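PDB 1J3N: 3-oxoacyl-(acyl-carrier protein) synthase II from Thermus thermophilus, which catalyses, as a homodimeric condensing enzyme, the decarboxylative condensation of an acyl chain with malonyl-acyl-carrier protein, a chain-extending step of fatty acid elongation. Local coordinates for residues R66-D69 with R70-Y74; V52-P56 with G57-D61. All coordinates share one frame; numbering follows the deposited sequence.

Contact 1 of 2, residues R66-D69 with R70-Y74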
loop_
_atom_site.group_PDB
_atom_site.type_symbol
_atom_site.label_atom_id
_atom_site.label_comp_id
_atom_site.label_asym_id
_atom_site.label_seq_id
_atom_site.Cartn_x
_atom_site.Cartn_y
_atom_site.Cartn_z
ATOM N N ARG A 66 -14.670 12.100 16.053
ATOM C CA ARG A 66 -14.702 10.931 16.923
ATOM C C ARG A 66 -14.669 9.586 16.207
ATOM O O ARG A 66 -14.432 8.555 16.833
ATOM C CB ARG A 66 -15.906 10.997 17.875
ATOM C CG ARG A 66 -15.625 11.813 19.143
ATOM C CD ARG A 66 -16.062 13.269 19.027
ATOM N NE ARG A 66 -17.378 13.462 19.638
ATOM C CZ ARG A 66 -18.023 14.626 19.689
ATOM N NH1 ARG A 66 -17.483 15.718 19.160
ATOM N NH2 ARG A 66 -19.204 14.704 20.288
ATOM N N ARG A 67 -14.896 9.588 14.898
ATOM C CA ARG A 67 -14.857 8.344 14.141
ATOM C C ARG A 67 -13.684 8.339 13.172
ATOM O O ARG A 67 -13.611 7.513 12.263
ATOM C CB ARG A 67 -16.180 8.135 13.408
ATOM C CG ARG A 67 -17.322 7.882 14.384
ATOM C CD ARG A 67 -18.673 7.763 13.721
ATOM N NE ARG A 67 -19.717 7.576 14.727
ATOM C CZ ARG A 67 -21.018 7.512 14.462
ATOM N NH1 ARG A 67 -21.451 7.620 13.212
ATOM N NH2 ARG A 67 -21.889 7.348 15.453
ATOM N N LEU A 68 -12.755 9.263 13.398
ATOM C CA LEU A 68 -11.565 9.397 12.567
ATOM C C LEU A 68 -10.315 9.234 13.403
ATOM O O LEU A 68 -10.125 9.948 14.388
ATOM C CB LEU A 68 -11.516 10.772 11.899
ATOM C CG LEU A 68 -12.519 11.090 10.797
ATOM C CD1 LEU A 68 -12.215 12.461 10.219
ATOM C CD2 LEU A 68 -12.425 10.040 9.719
ATOM N N ASP A 69 -9.466 8.293 13.016
ATOM C CA ASP A 69 -8.227 8.068 13.737
ATOM C C ASP A 69 -7.314 9.246 13.437
ATOM O O ASP A 69 -7.440 9.888 12.394
ATOM C CB ASP A 69 -7.571 6.760 13.278
ATOM C CG ASP A 69 -6.302 6.444 14.040
ATOM O OD1 ASP A 69 -5.258 7.083 13.760
ATOM O OD2 ASP A 69 -6.349 5.560 14.926
ATOM N N ARG A 70 -6.396 9.535 14.354
ATOM C CA ARG A 70 -5.467 10.639 14.167
ATOM C C ARG A 70 -4.747 10.611 12.805
ATOM O O ARG A 70 -4.518 11.663 12.209
ATOM C CB ARG A 70 -4.439 10.643 15.308
ATOM C CG ARG A 70 -3.615 11.913 15.417
ATOM C CD ARG A 70 -2.619 11.829 16.575
ATOM N NE ARG A 70 -3.241 11.998 17.887
ATOM C CZ ARG A 70 -3.521 13.175 18.443
ATOM N NH1 ARG A 70 -3.238 14.304 17.805
ATOM N NH2 ARG A 70 -4.077 13.225 19.645
ATOM N N PHE A 71 -4.390 9.435 12.289
ATOM C CA PHE A 71 -3.674 9.433 11.007
ATOM C C PHE A 71 -4.547 9.897 9.854
ATOM O O PHE A 71 -4.057 10.505 8.896
ATOM C CB PHE A 71 -3.035 8.066 10.706
ATOM C CG PHE A 71 -3.945 7.070 10.026
ATOM C CD1 PHE A 71 -4.897 6.358 10.749
ATOM C CD2 PHE A 71 -3.806 6.807 8.664
ATOM C CE1 PHE A 71 -5.693 5.397 10.130
ATOM C CE2 PHE A 71 -4.597 5.849 8.030
ATOM C CZ PHE A 71 -5.544 5.138 8.768
ATOM N N VAL A 72 -5.840 9.621 9.946
ATOM C CA VAL A 72 -6.764 10.057 8.912
ATOM C C VAL A 72 -7.034 11.550 9.143
ATOM O O VAL A 72 -7.199 12.315 8.195
ATOM C CB VAL A 72 -8.084 9.245 8.956
ATOM C CG1 VAL A 72 -9.153 9.927 8.112
ATOM C CG2 VAL A 72 -7.835 7.819 8.417
ATOM N N GLN A 73 -7.057 11.970 10.409
ATOM C CA GLN A 73 -7.277 13.376 10.716
ATOM C C GLN A 73 -6.156 14.231 10.111
ATOM O O GLN A 73 -6.404 15.290 9.550
ATOM C CB GLN A 73 -7.349 13.589 12.230
ATOM C CG GLN A 73 -8.694 13.212 12.831
ATOM C CD GLN A 73 -8.774 13.529 14.309
ATOM O OE1 GLN A 73 -8.326 14.589 14.752
ATOM N NE2 GLN A 73 -9.359 12.618 15.082
ATOM N N TYR A 74 -4.921 13.762 10.218
ATOM C CA TYR A 74 -3.796 14.499 9.660
ATOM C C TYR A 74 -3.864 14.534 8.138
ATOM O O TYR A 74 -3.618 15.571 7.519
ATOM C CB TYR A 74 -2.471 13.872 10.096
ATOM C CG TYR A 74 -2.159 14.010 11.571
ATOM C CD1 TYR A 74 -2.959 14.787 12.412
ATOM C CD2 TYR A 74 -1.046 13.377 12.124
ATOM C CE1 TYR A 74 -2.660 14.933 13.762
ATOM C CE2 TYR A 74 -0.736 13.519 13.476
ATOM C CZ TYR A 74 -1.547 14.299 14.286
ATOM O OH TYR A 74 -1.239 14.454 15.624
#

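Contact 2 of 2, residues V52-P56 with G57-D61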
loop_
_atom_site.group_PDB
_atom_site.type_symbol
_atom_site.label_atom_id
_atom_site.label_comp_id
_atom_site.label_asym_id
_atom_site.label_seq_id
_atom_site.Cartn_x
_atom_site.Cartn_y
_atom_site.Cartn_z
ATOM N N VAL A 52 2.984 17.284 16.781
ATOM C CA VAL A 52 2.299 18.295 16.003
ATOM C C VAL A 52 1.260 18.954 16.903
ATOM O O VAL A 52 0.644 18.294 17.735
ATOM C CB VAL A 52 1.565 17.672 14.787
ATOM C CG1 VAL A 52 0.533 18.643 14.254
ATOM C CG2 VAL A 52 2.568 17.310 13.686
ATOM N N ASP A 53 1.081 20.258 16.732
ATOM C CA ASP A 53 0.096 21.010 17.495
ATOM C C ASP A 53 -0.899 21.579 16.499
ATOM O O ASP A 53 -0.591 22.524 15.781
ATOM C CB ASP A 53 0.755 22.158 18.271
ATOM C CG ASP A 53 1.585 21.672 19.442
ATOM O OD1 ASP A 53 1.108 20.776 20.170
ATOM O OD2 ASP A 53 2.702 22.195 19.639
ATOM N N VAL A 54 -2.088 20.993 16.441
ATOM C CA VAL A 54 -3.103 21.461 15.515
ATOM C C VAL A 54 -4.494 21.175 16.064
ATOM O O VAL A 54 -4.711 20.171 16.751
ATOM C CB VAL A 54 -2.958 20.776 14.130
ATOM C CG1 VAL A 54 -3.336 19.309 14.226
ATOM C CG2 VAL A 54 -3.826 21.483 13.101
ATOM N N ASP A 55 -5.430 22.069 15.762
ATOM C CA ASP A 55 -6.814 21.918 16.202
ATOM C C ASP A 55 -7.622 21.316 15.055
ATOM O O ASP A 55 -8.068 22.025 14.156
ATOM C CB ASP A 55 -7.384 23.283 16.597
ATOM C CG ASP A 55 -8.826 23.210 17.063
ATOM O OD1 ASP A 55 -9.303 22.097 17.383
ATOM O OD2 ASP A 55 -9.477 24.277 17.120
ATOM N N PRO A 56 -7.812 19.988 15.071
ATOM C CA PRO A 56 -8.570 19.312 14.014
ATOM C C PRO A 56 -9.952 19.935 13.855
ATOM O O PRO A 56 -10.454 20.075 12.743
ATOM C CB PRO A 56 -8.641 17.869 14.511
ATOM C CG PRO A 56 -7.395 17.732 15.331
ATOM C CD PRO A 56 -7.381 19.025 16.097
ATOM N N GLY A 57 -10.556 20.298 14.984
ATOM C CA GLY A 57 -11.872 20.912 14.972
ATOM C C GLY A 57 -11.887 22.186 14.148
ATOM O O GLY A 57 -12.948 22.667 13.746
ATOM N N ALA A 58 -10.705 22.734 13.886
ATOM C CA ALA A 58 -10.593 23.955 13.095
ATOM C C ALA A 58 -10.648 23.640 11.601
ATOM O O ALA A 58 -10.812 24.538 10.773
ATOM C CB ALA A 58 -9.283 24.687 13.433
ATOM N N TYR A 59 -10.515 22.361 11.261
ATOM C CA TYR A 59 -10.542 21.933 9.865
ATOM C C TYR A 59 -11.720 21.027 9.540
ATOM O O TYR A 59 -12.322 21.144 8.471
ATOM C CB TYR A 59 -9.239 21.208 9.518
ATOM C CG TYR A 59 -8.036 22.111 9.556
ATOM C CD1 TYR A 59 -7.671 22.863 8.438
ATOM C CD2 TYR A 59 -7.288 22.258 10.726
ATOM C CE1 TYR A 59 -6.592 23.745 8.484
ATOM C CE2 TYR A 59 -6.213 23.136 10.782
ATOM C CZ TYR A 59 -5.873 23.876 9.659
ATOM O OH TYR A 59 -4.826 24.765 9.720
ATOM N N LEU A 60 -12.045 20.129 10.465
ATOM C CA LEU A 60 -13.136 19.183 10.268
ATOM C C LEU A 60 -14.281 19.424 11.248
ATOM O O LEU A 60 -14.134 20.162 12.221
ATOM C CB LEU A 60 -12.608 17.756 10.444
ATOM C CG LEU A 60 -11.219 17.496 9.852
ATOM C CD1 LEU A 60 -10.809 16.056 10.102
ATOM C CD2 LEU A 60 -11.233 17.803 8.367
ATOM N N ASP A 61 -15.425 18.804 10.982
ATOM C CA ASP A 61 -16.583 18.934 11.863
ATOM C C ASP A 61 -16.249 18.128 13.110
ATOM O O ASP A 61 -16.120 16.910 13.039
ATOM C CB ASP A 61 -17.830 18.350 11.194
ATOM C CG ASP A 61 -18.119 18.982 9.848
ATOM O OD1 ASP A 61 -18.485 20.177 9.816
ATOM O OD2 ASP A 61 -17.973 18.283 8.820
#

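Contact 1 of 2, residues R66-D69 with R70-Y74
Asp69 caps the start of helix 70-86: its OD1 accepts from Phe71 N at 2.9 Å in a nearly straight bond (171°), through the lone pair that faces away from OD2. With CG anti to the backbone N (chi1 -178°), OD1 also lies 3.1 Å from Phe71 CD1, at the ring edge, while OD2 is held from outside by Thr111 OG1. Putting an alanine here removes the carboxylate and would probably leave Phe71 N without its cap and Thr111 OG1 without this partner. The backbone oxygen Asp69 O binds Gln73 N at 2.9 Å and Val72 N more weakly. The tight side is apolar: Leu68 CD2 meets Val72 CG1 at 3.6 Å, the two side chains crossing at about a right angle, and both rest on His143 of helix 139-148. The more open side carries the polar groups of two partly exposed residues. Gln73 NE2 reaches back to Leu68 O at 2.9 Å from above the carbonyl plane, and Arg70, bent at chi3, gives NH1 to Tyr74 OH and NE to Glu110. The arrangement is an aspartate N-cap, opening a helix of the thiolase-type N-terminal domain.

Contact 2 of 2, residues V52-P56 with G57-D61
Tyr59 has CG anti to its carbonyl carbon (chi1 -66°), which swings the ring back along the preceding backbone, and Asp55 has CG anti to the backbone N (chi1 180°), which places its carboxylate by Gly57 N and the Ala58 methyl. The ring thus brings CE2 to 3.7 Å from Val54 CG2, the valine lying roughly perpendicular to the tyrosine side chain; the methyl approaches obliquely. Asp55 O lies at the ring edge, 3.5 Å from Tyr59 CD2. On the carboxylate, OD1 makes a weak bond to Gly57 N, whereas OD2 passes 3.7 Å from Ala58 CB and forms a salt bridge with Arg62 of helix 62-65. The chain turns here, within the connection from strand 48-50 to helix 62-65 in the N-terminal domain, and the turn is held at Pro56 O, which accepts from both Leu60 N (2.8 Å) and Tyr59 N (2.7 Å). Leu60, the buried member of the turn, packs on Leu65. Beyond the turn, Tyr59 lies against Ile77, Gln80 and Leu81 of helix 70-86, while Val54 touches Leu12 of strand 4-13; Asp55 and Ala58 are exposed to solvent.

How the contacts relate
Contact 2 comes first along the chain, in the connection between strand 48-50 and helix 62-65; contact 1 follows after that short helix and opens helix 70-86. Their centres are about 10 Å apart, on the same side of the chain's centre, and both lie in the family's N-terminal domain. They touch directly: Gln73 OE1 packs 3.3 Å from Pro56 CB, and Leu68 CD1 meets Leu60 CD1 at 3.9 Å. Helix 70-86 is common ground, begun at contact 1 and covered farther along by Tyr59 of contact 2. Glu231 links the two as well, binding Val52 N and, weakly, Tyr74 OH. The connection before helix 62-65 thus packs against the following helix, 70-86.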